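Local coordinates for lipoprotein (Clostridioides difficile, PDB 7RAG) that serves as the GerS lipoprotein partner that allosterically activates the CwlD amidase during spore formation, at residues 133-138 with 161-166; 142-145 with 150-153. One frame throughout, in Å; residues are numbered along the deposited sequence.

Both contacts reach the same antiparallel sheet, contact 1 through strand 162-173 and a loop leading into strand 138-144, with centres about 17 Å apart. Contact 2 is the closing end of the hairpin between strands 138-144 and 150-156; it is nested, along the chain, inside the loop that contact 1 closes. They meet between strands 150-156 and 162-173, where V166 O probably accepts a hydrogen bond from M153 N at 2.8 Å, M153 being a selenomethionine. Contact 1 has the amidase chain against its 133-138 side, while its strand residues F164 to V166 pair with a strand of the second GerS subunit. Contact 2 reaches that subunit as well, through V143, which packs on its F15.

Contact 1 (133-138 with 161-166); sequences NKYFNK and VPRFTV
F136 and F164 make the tight half of this contact. CE1 of F136 comes within 3.5 Å of CE2 of F164, and F136 CZ lies 3.6 Å from that same carbon, so two neighbouring ring atoms straddle a single corner of the other phenyl. The ring planes are turned 31° apart with centroids 5.5 Å from each other, an oblique pair. Both rings also rest on V155 of strand 150-156, the strand lying between this loop's continuation and strand 162-173 in the sheet.

The looser half is Y135 against the partly exposed R163. With CG anti to the carbonyl carbon (chi1 -63°), R163 brings CG to 3.7 Å from Y135 O, and a bend at chi2 (-48°) carries the guanidinium over to the tyrosine. There the ring presents its CD1-CE1 edge to one guanidinium face, R163 NH2 standing 3.8 Å from Y135 CE1 and near the ring plane. With the two planes steeply inclined, this is an edge-on van der Waals approach and not a cation-pi stack.

The polar ends point to other partners. R163 NE forms a salt bridge with D157, its NH1 donates to V34 O of the second GerS subunit, and Y135 OH bonds to S100 O of the amidase chain. Within 133-138, N133 OD1 accepts from Y135 N in an Asx turn and more weakly from F136 N, tying down the backbone that carries both aromatics. R163 and F164 both face V155 in a classic beta bulge.

The two segments, then, meet through van der Waals contact, apolar only at the phenylalanine pair; Y135 OH and the R163 guanidinium direct polar bonds to D157 and to the two partner chains, consistent with a contact that links the GerS sheet to its assembly.

Contact 2 (142-145 with 150-153); sequences YVNA and PEKM
Y142 has CG anti to its carbonyl carbon (chi1 -62°), while K152 runs out extended and then kinks at chi3 (72°); together these turns lay the lysine's end over a face of the tyrosine ring. The two residues are partners in a beta hairpin, strands 138-144 and 150-156, and their side chains lie side by side on one face of the sheet. K152 CE sits 4.1 Å from the Y142 ring centroid in an off-centre CH-pi contact, and NZ, 4.9 Å from that centroid, makes a cation-pi interaction. The K152 carbonyl oxygen, by contrast, meets the ring at its edge, in plane. E154 adds a long, weak ion pair to NZ.

The backbone pairing carries a classic beta bulge: E151 and K152 both face Y142. Y142 O therefore accepts from two N-H groups, E151 N at 2.6 Å and K152 N at 3.2 Å, while Y142 N returns a nearly straight bond to K152 O at 2.6 Å. Past the bulge, the register shifts by one and V143 comes opposite P150 in a non-hydrogen-bonded pair, their side chains on the other sheet face; there P150 packs on L141, Y168 and F171.

Toward the turn, N144 and E151 clasp the hairpin from the side. E151 OE1 is bonded to H122 NE2, so the carboxylate ties the turn end to strand 122-128 too, and N144 OD1 accepts from the backbone N of D146 and T147, bracing the turn itself. On the amide's other arm, N144 ND2 donates to E151 OE2 at 2.8 Å; the bond lies almost in the amide plane but reaches the oxygen from above the carboxylate, 56° out of its plane.

Contact 1 (133-138 with 161-166)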
loop_
_atom_site.group_PDB
_atom_site.type_symbol
_atom_site.label_atom_id
_atom_site.label_comp_id
_atom_site.label_asym_id
_atom_site.label_seq_id
_atom_site.Cartn_x
_atom_site.Cartn_y
_atom_site.Cartn_z
ATOM N N ASN A 133 -10.713 2.131 -29.458
ATOM C CA ASN A 133 -10.412 3.555 -29.314
ATOM C C ASN A 133 -9.791 4.053 -30.615
ATOM O O ASN A 133 -8.874 3.427 -31.158
ATOM C CB ASN A 133 -9.467 3.787 -28.122
ATOM C CG ASN A 133 -9.189 5.276 -27.831
ATOM O OD1 ASN A 133 -8.880 6.053 -28.728
ATOM N ND2 ASN A 133 -9.260 5.660 -26.555
ATOM N N LYS A 134 -10.319 5.161 -31.133
ATOM C CA LYS A 134 -9.770 5.760 -32.344
ATOM C C LYS A 134 -8.265 6.006 -32.214
ATOM O O LYS A 134 -7.516 5.836 -33.186
ATOM C CB LYS A 134 -10.537 7.060 -32.625
ATOM C CG LYS A 134 -9.931 8.054 -33.616
ATOM C CD LYS A 134 -10.674 9.383 -33.465
ATOM C CE LYS A 134 -10.487 10.338 -34.641
ATOM N NZ LYS A 134 -11.486 11.470 -34.564
ATOM N N TYR A 135 -7.801 6.348 -31.013
ATOM C CA TYR A 135 -6.438 6.798 -30.788
ATOM C C TYR A 135 -5.484 5.696 -30.362
ATOM O O TYR A 135 -4.285 5.790 -30.650
ATOM C CB TYR A 135 -6.433 7.900 -29.729
ATOM C CG TYR A 135 -7.164 9.127 -30.186
ATOM C CD1 TYR A 135 -6.592 9.984 -31.122
ATOM C CD2 TYR A 135 -8.425 9.429 -29.695
ATOM C CE1 TYR A 135 -7.248 11.102 -31.546
ATOM C CE2 TYR A 135 -9.088 10.548 -30.108
ATOM C CZ TYR A 135 -8.497 11.384 -31.045
ATOM O OH TYR A 135 -9.145 12.513 -31.487
ATOM N N PHE A 136 -5.973 4.681 -29.651
ATOM C CA PHE A 136 -5.157 3.552 -29.210
ATOM C C PHE A 136 -5.640 2.319 -29.964
ATOM O O PHE A 136 -6.355 1.480 -29.421
ATOM C CB PHE A 136 -5.267 3.336 -27.661
ATOM C CG PHE A 136 -4.790 4.499 -26.829
ATOM C CD1 PHE A 136 -3.560 4.457 -26.193
ATOM C CD2 PHE A 136 -5.574 5.632 -26.680
ATOM C CE1 PHE A 136 -3.134 5.515 -25.424
ATOM C CE2 PHE A 136 -5.154 6.690 -25.912
ATOM C CZ PHE A 136 -3.948 6.636 -25.282
ATOM N N ASN A 137 -5.187 2.168 -31.205
ATOM C CA ASN A 137 -5.744 1.134 -32.062
ATOM C C ASN A 137 -4.886 -0.125 -32.116
ATOM O O ASN A 137 -5.387 -1.233 -31.911
ATOM C CB ASN A 137 -5.968 1.683 -33.467
ATOM C CG ASN A 137 -7.019 0.914 -34.206
ATOM O OD1 ASN A 137 -8.172 0.842 -33.765
ATOM N ND2 ASN A 137 -6.635 0.318 -35.328
ATOM N N LYS A 138 -3.607 0.018 -32.418
ATOM C CA LYS A 138 -2.736 -1.129 -32.590
ATOM C C LYS A 138 -1.425 -0.833 -31.887
ATOM O O LYS A 138 -0.957 0.307 -31.891
ATOM C CB LYS A 138 -2.515 -1.457 -34.090
ATOM N N VAL A 161 -1.278 6.296 -37.695
ATOM C CA VAL A 161 -0.334 7.299 -37.204
ATOM C C VAL A 161 0.145 6.887 -35.814
ATOM O O VAL A 161 -0.691 6.590 -34.939
ATOM C CB VAL A 161 -0.991 8.681 -37.169
ATOM C CG1 VAL A 161 -0.095 9.694 -36.468
ATOM C CG2 VAL A 161 -1.335 9.150 -38.570
ATOM N N PRO A 162 1.452 6.847 -35.572
ATOM C CA PRO A 162 1.939 6.693 -34.197
ATOM C C PRO A 162 1.487 7.859 -33.326
ATOM O O PRO A 162 1.782 9.025 -33.605
ATOM C CB PRO A 162 3.464 6.667 -34.361
ATOM C CG PRO A 162 3.689 6.308 -35.759
ATOM C CD PRO A 162 2.555 6.873 -36.540
ATOM N N ARG A 163 0.753 7.534 -32.265
ATOM C CA ARG A 163 0.436 8.523 -31.249
ATOM C C ARG A 163 1.405 8.480 -30.088
ATOM O O ARG A 163 1.651 9.519 -29.470
ATOM C CB ARG A 163 -0.986 8.317 -30.728
ATOM C CG ARG A 163 -2.024 8.497 -31.776
ATOM C CD ARG A 163 -1.730 9.759 -32.513
ATOM N NE ARG A 163 -2.866 10.150 -33.320
ATOM C CZ ARG A 163 -3.437 11.341 -33.284
ATOM N NH1 ARG A 163 -2.954 12.277 -32.478
ATOM N NH2 ARG A 163 -4.477 11.580 -34.078
ATOM N N PHE A 164 1.916 7.297 -29.746
ATOM C CA PHE A 164 2.953 7.142 -28.737
ATOM C C PHE A 164 4.099 6.375 -29.350
ATOM O O PHE A 164 3.876 5.306 -29.927
ATOM C CB PHE A 164 2.478 6.374 -27.495
ATOM C CG PHE A 164 1.552 7.136 -26.639
ATOM C CD1 PHE A 164 2.031 7.837 -25.543
ATOM C CD2 PHE A 164 0.193 7.171 -26.938
ATOM C CE1 PHE A 164 1.151 8.567 -24.748
ATOM C CE2 PHE A 164 -0.678 7.890 -26.156
ATOM C CZ PHE A 164 -0.199 8.589 -25.055
ATOM N N THR A 165 5.316 6.897 -29.201
ATOM C CA THR A 165 6.518 6.208 -29.652
ATOM C C THR A 165 7.472 6.068 -28.479
ATOM O O THR A 165 7.976 7.070 -27.961
ATOM C CB THR A 165 7.205 6.946 -30.797
ATOM O OG1 THR A 165 6.268 7.134 -31.861
ATOM C CG2 THR A 165 8.374 6.113 -31.315
ATOM N N VAL A 166 7.750 4.830 -28.093
ATOM C CA VAL A 166 8.691 4.536 -27.035
ATOM C C VAL A 166 9.947 3.972 -27.674
ATOM O O VAL A 166 9.892 2.947 -28.360
ATOM C CB VAL A 166 8.103 3.540 -26.024
ATOM C CG1 VAL A 166 9.145 3.188 -24.975
ATOM C CG2 VAL A 166 6.840 4.094 -25.395
#

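Contact 2 (142-145 with 150-153)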
loop_
_atom_site.group_PDB
_atom_site.type_symbol
_atom_site.label_atom_id
_atom_site.label_comp_id
_atom_site.label_asym_id
_atom_site.label_seq_id
_atom_site.Cartn_x
_atom_site.Cartn_y
_atom_site.Cartn_z
ATOM N N TYR A 142 9.012 -3.406 -31.690
ATOM C CA TYR A 142 10.202 -3.796 -32.435
ATOM C C TYR A 142 11.202 -4.376 -31.452
ATOM O O TYR A 142 11.608 -3.695 -30.503
ATOM C CB TYR A 142 10.811 -2.604 -33.173
ATOM C CG TYR A 142 9.868 -2.020 -34.191
ATOM C CD1 TYR A 142 9.964 -2.364 -35.538
ATOM C CD2 TYR A 142 8.852 -1.146 -33.805
ATOM C CE1 TYR A 142 9.091 -1.848 -36.462
ATOM C CE2 TYR A 142 7.978 -0.627 -34.730
ATOM C CZ TYR A 142 8.101 -0.980 -36.052
ATOM O OH TYR A 142 7.215 -0.460 -36.969
ATOM N N VAL A 143 11.598 -5.623 -31.679
ATOM C CA VAL A 143 12.566 -6.324 -30.847
ATOM C C VAL A 143 13.838 -6.527 -31.661
ATOM O O VAL A 143 13.780 -6.873 -32.845
ATOM C CB VAL A 143 12.001 -7.672 -30.353
ATOM C CG1 VAL A 143 12.976 -8.335 -29.386
ATOM C CG2 VAL A 143 10.644 -7.473 -29.706
ATOM N N ASN A 144 14.983 -6.299 -31.035
ATOM C CA ASN A 144 16.248 -6.576 -31.696
ATOM C C ASN A 144 16.387 -8.081 -31.879
ATOM O O ASN A 144 16.343 -8.837 -30.907
ATOM C CB ASN A 144 17.397 -6.007 -30.872
ATOM C CG ASN A 144 18.731 -6.207 -31.525
ATOM O OD1 ASN A 144 19.237 -7.318 -31.618
ATOM N ND2 ASN A 144 19.321 -5.123 -31.966
ATOM N N ALA A 145 16.562 -8.525 -33.119
ATOM C CA ALA A 145 16.517 -9.955 -33.381
ATOM C C ALA A 145 17.707 -10.691 -32.806
ATOM O O ALA A 145 17.652 -11.919 -32.702
ATOM C CB ALA A 145 16.431 -10.223 -34.879
ATOM N N PRO A 150 13.667 -5.336 -26.482
ATOM C CA PRO A 150 12.815 -4.430 -27.262
ATOM C C PRO A 150 13.571 -3.162 -27.628
ATOM O O PRO A 150 14.311 -2.607 -26.814
ATOM C CB PRO A 150 11.650 -4.133 -26.310
ATOM C CG PRO A 150 12.246 -4.263 -24.954
ATOM C CD PRO A 150 13.299 -5.358 -25.056
ATOM N N GLU A 151 13.390 -2.706 -28.867
ATOM C CA GLU A 151 14.001 -1.456 -29.310
ATOM C C GLU A 151 12.998 -0.313 -29.348
ATOM O O GLU A 151 13.285 0.785 -28.862
ATOM C CB GLU A 151 14.640 -1.627 -30.691
ATOM C CG GLU A 151 15.720 -2.697 -30.738
ATOM C CD GLU A 151 16.903 -2.338 -31.644
ATOM O OE1 GLU A 151 16.682 -1.722 -32.710
ATOM O OE2 GLU A 151 18.059 -2.666 -31.285
ATOM N N LYS A 152 11.811 -0.558 -29.901
ATOM C CA LYS A 152 10.852 0.505 -30.136
ATOM C C LYS A 152 9.439 -0.032 -29.989
ATOM O O LYS A 152 9.166 -1.207 -30.260
ATOM C CB LYS A 152 11.039 1.113 -31.527
ATOM C CG LYS A 152 10.263 2.378 -31.741
ATOM C CD LYS A 152 10.671 3.081 -33.026
ATOM C CE LYS A 152 10.184 2.335 -34.263
ATOM N NZ LYS A 152 10.265 3.203 -35.480
HETATM N N MSE A 153 8.538 0.849 -29.572
HETATM C CA MSE A 153 7.136 0.504 -29.539
HETATM C C MSE A 153 6.288 1.659 -30.016
HETATM O O MSE A 153 6.557 2.796 -29.656
HETATM C CB MSE A 153 6.711 0.096 -28.144
HETATM C CG MSE A 153 5.300 -0.450 -28.170
HETATM SE SE MSE A 153 4.346 -0.361 -26.475
HETATM C CE MSE A 153 5.039 -2.036 -25.660
#